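Local coordinates for orotate phosphoribosyltransferase (Aeropyrum pernix, PDB 2YZK), which probably catalyses the magnesium-dependent transfer of a phosphoribosyl group from 5-phosphoribose 1-diphosphate to orotate, giving orotidine monophosphate on the de novo pathway to UMP, at residues L47-G52 with A74-R79. Sequence-based numbering, arbitrary orientation.
Sequences LLLEVG and AMLALR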
ATOM      1  N   LEU A  47       4.352 -15.708  -8.015  1.00 10.19           N
ATOM      2  CA  LEU A  47       4.082 -15.651  -9.448  1.00 11.56           C
ATOM      3  C   LEU A  47       4.528 -14.306 -10.026  1.00 10.08           C
ATOM      4  O   LEU A  47       5.019 -14.241 -11.150  1.00 11.81           O
ATOM      5  CB  LEU A  47       2.591 -15.886  -9.715  1.00 11.42           C
ATOM      6  CG  LEU A  47       2.094 -17.316  -9.460  1.00 14.95           C
ATOM      7  CD1 LEU A  47       0.585 -17.371  -9.623  1.00 11.64           C
ATOM      8  CD2 LEU A  47       2.779 -18.281 -10.426  1.00 15.27           C
ATOM      9  N   LEU A  48       4.355 -13.233  -9.258  1.00  8.56           N
ATOM     10  CA  LEU A  48       4.773 -11.906  -9.705  1.00  9.47           C
ATOM     11  C   LEU A  48       6.297 -11.850  -9.841  1.00  9.48           C
ATOM     12  O   LEU A  48       6.828 -11.266 -10.786  1.00 10.13           O
ATOM     13  CB  LEU A  48       4.301 -10.828  -8.719  1.00  9.20           C
ATOM     14  CG  LEU A  48       2.814 -10.464  -8.808  1.00  9.89           C
ATOM     15  CD1 LEU A  48       2.380  -9.750  -7.550  1.00 11.21           C
ATOM     16  CD2 LEU A  48       2.572  -9.591 -10.031  1.00 11.09           C
ATOM     17  N   LEU A  49       6.997 -12.459  -8.890  1.00 10.79           N
ATOM     18  CA  LEU A  49       8.454 -12.466  -8.920  1.00 10.81           C
ATOM     19  C   LEU A  49       8.913 -13.247 -10.136  1.00 13.22           C
ATOM     20  O   LEU A  49       9.844 -12.851 -10.833  1.00 13.20           O
ATOM     21  CB  LEU A  49       9.006 -13.095  -7.633  1.00 11.98           C
ATOM     22  CG  LEU A  49       8.868 -12.183  -6.409  1.00 11.96           C
ATOM     23  CD1 LEU A  49       9.114 -12.946  -5.121  1.00 13.41           C
ATOM     24  CD2 LEU A  49       9.851 -11.021  -6.558  1.00 13.08           C
ATOM     25  N   GLU A  50       8.227 -14.353 -10.398  1.00 14.42           N
ATOM     26  CA  GLU A  50       8.537 -15.205 -11.536  1.00 16.47           C
ATOM     27  C   GLU A  50       8.375 -14.486 -12.877  1.00 15.77           C
ATOM     28  O   GLU A  50       9.285 -14.502 -13.705  1.00 14.73           O
ATOM     29  CB  GLU A  50       7.642 -16.442 -11.499  1.00 20.49           C
ATOM     30  CG  GLU A  50       7.774 -17.364 -12.690  1.00 26.37           C
ATOM     31  CD  GLU A  50       6.942 -18.621 -12.522  1.00 28.53           C
ATOM     32  OE1 GLU A  50       7.248 -19.414 -11.608  1.00 30.23           O
ATOM     33  OE2 GLU A  50       5.979 -18.809 -13.296  1.00 31.73           O
ATOM     34  N   VAL A  51       7.221 -13.863 -13.098  1.00 13.11           N
ATOM     35  CA  VAL A  51       6.988 -13.167 -14.361  1.00 13.81           C
ATOM     36  C   VAL A  51       7.778 -11.868 -14.450  1.00 14.76           C
ATOM     37  O   VAL A  51       8.146 -11.435 -15.546  1.00 14.30           O
ATOM     38  CB  VAL A  51       5.479 -12.873 -14.587  1.00 15.51           C
ATOM     39  CG1 VAL A  51       4.694 -14.177 -14.627  1.00 15.13           C
ATOM     40  CG2 VAL A  51       4.955 -11.980 -13.500  1.00 18.33           C
ATOM     41  N   GLY A  52       8.042 -11.253 -13.299  1.00 13.58           N
ATOM     42  CA  GLY A  52       8.810 -10.021 -13.273  1.00 13.82           C
ATOM     43  C   GLY A  52      10.211 -10.303 -13.783  1.00 14.66           C
ATOM     44  O   GLY A  52      10.881  -9.433 -14.334  1.00 14.04           O
ATOM     45  N   ALA A  74       4.782  -2.968  -2.260  1.00  8.88           N
ATOM     46  CA  ALA A  74       5.462  -2.929  -0.967  1.00 11.71           C
ATOM     47  C   ALA A  74       5.970  -4.311  -0.566  1.00 12.37           C
ATOM     48  O   ALA A  74       7.088  -4.445  -0.077  1.00 10.89           O
ATOM     49  CB  ALA A  74       4.522  -2.379   0.110  1.00  8.94           C
HETATM   50  N   MSE A  75       5.146  -5.335  -0.770  1.00 17.43           N
HETATM   51  CA  MSE A  75       5.540  -6.690  -0.418  1.00 12.23           C
HETATM   52  C   MSE A  75       6.675  -7.191  -1.307  1.00 11.36           C
HETATM   53  O   MSE A  75       7.565  -7.885  -0.833  1.00  9.04           O
HETATM   54  CB  MSE A  75       4.326  -7.622  -0.482  1.00 13.93           C
HETATM   55  CG  MSE A  75       3.243  -7.225   0.520  1.00 17.77           C
HETATM   56 SE   MSE A  75       1.708  -8.164   0.364  1.00 28.96          SE
HETATM   57  CE  MSE A  75       2.254  -9.695   1.122  1.00 24.97           C
ATOM     58  N   LEU A  76       6.641  -6.837  -2.589  1.00  8.94           N
ATOM     59  CA  LEU A  76       7.703  -7.230  -3.514  1.00  8.21           C
ATOM     60  C   LEU A  76       9.012  -6.535  -3.149  1.00  8.14           C
ATOM     61  O   LEU A  76      10.085  -7.141  -3.191  1.00  8.75           O
ATOM     62  CB  LEU A  76       7.332  -6.871  -4.954  1.00  6.40           C
ATOM     63  CG  LEU A  76       6.239  -7.715  -5.604  1.00  6.63           C
ATOM     64  CD1 LEU A  76       5.839  -7.086  -6.938  1.00  9.26           C
ATOM     65  CD2 LEU A  76       6.740  -9.151  -5.801  1.00  8.81           C
ATOM     66  N   ALA A  77       8.923  -5.258  -2.795  1.00  7.92           N
ATOM     67  CA  ALA A  77      10.110  -4.499  -2.418  1.00  9.10           C
ATOM     68  C   ALA A  77      10.765  -5.110  -1.181  1.00  9.02           C
ATOM     69  O   ALA A  77      11.989  -5.230  -1.119  1.00  8.82           O
ATOM     70  CB  ALA A  77       9.740  -3.032  -2.167  1.00  9.05           C
ATOM     71  N   LEU A  78       9.958  -5.506  -0.200  1.00  9.75           N
ATOM     72  CA  LEU A  78      10.500  -6.116   1.013  1.00 10.31           C
ATOM     73  C   LEU A  78      11.149  -7.469   0.696  1.00 10.36           C
ATOM     74  O   LEU A  78      12.233  -7.783   1.197  1.00  9.63           O
ATOM     75  CB  LEU A  78       9.394  -6.302   2.064  1.00 11.19           C
ATOM     76  CG  LEU A  78       9.819  -6.870   3.429  1.00 10.83           C
ATOM     77  CD1 LEU A  78      10.880  -5.977   4.065  1.00 10.04           C
ATOM     78  CD2 LEU A  78       8.603  -6.979   4.338  1.00 12.16           C
ATOM     79  N   ARG A  79      10.485  -8.267  -0.138  1.00 11.15           N
ATOM     80  CA  ARG A  79      11.016  -9.578  -0.508  1.00 11.86           C
ATOM     81  C   ARG A  79      12.356  -9.431  -1.221  1.00 11.91           C
ATOM     82  O   ARG A  79      13.257 -10.250  -1.048  1.00 11.82           O
ATOM     83  CB  ARG A  79      10.034 -10.325  -1.424  1.00 14.58           C
ATOM     84  CG  ARG A  79       8.779 -10.871  -0.736  1.00 17.94           C
ATOM     85  CD  ARG A  79       9.099 -12.073   0.149  1.00 22.62           C
ATOM     86  NE  ARG A  79       9.597 -13.202  -0.632  1.00 24.72           N
ATOM     87  CZ  ARG A  79       8.841 -13.977  -1.405  1.00 25.24           C
ATOM     88  NH1 ARG A  79       7.538 -13.756  -1.503  1.00 27.49           N
ATOM     89  NH2 ARG A  79       9.392 -14.963  -2.100  1.00 27.27           N
TER
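Leu49 and Leu76 form the centre of this helix-to-helix contact, a compact example of how two helices covering a parallel sheet can be joined by a few branched side chains. The two side chains reach out from opposing helices and lie alongside one another, so that branch meets branch: CD2 of Leu49 lies 3.7 Å from CD2 of Leu76, and that same methyl of Leu76 sits 3.8 Å from CG of Leu49. Both leucines hold CG anti to the carbonyl carbon (chi1 -74° and -72°), which places CG and its methyls on the backbone N side, where the branches can meet. Deeper in, CB of Leu48 approaches Leu76 CD2 at 4.2 Å; Leu48 also packs on Leu140 of strand 135-141, on Leu142 just beyond it and on Trp72. The other methyl of Leu49, CD1, lies over one face of the Arg79 guanidinium, displaced toward its rim and 3.6 Å from NH2. Bends at chi2 and chi3 turn that face against the methyl, and NH2 also makes a weak, long ion pair with Asp46. Cut back to an alanine, Leu49 would probably no longer reach Leu76 CD2, and the guanidinium would lose the methyl over its face. The axes of the two segments pass 11.3 Å apart at -73°, and few side chains meet between 47-52 and 74-79; Leu45 and Tyr41 extend the packing between helices 38-58 and 70-80 of the phosphoribosyltransferase fold. Its chemistry grades from purely aliphatic packing inside to an exposed arginine outside, implying cohesion by dispersion and apolar burial, with charge kept at the margin.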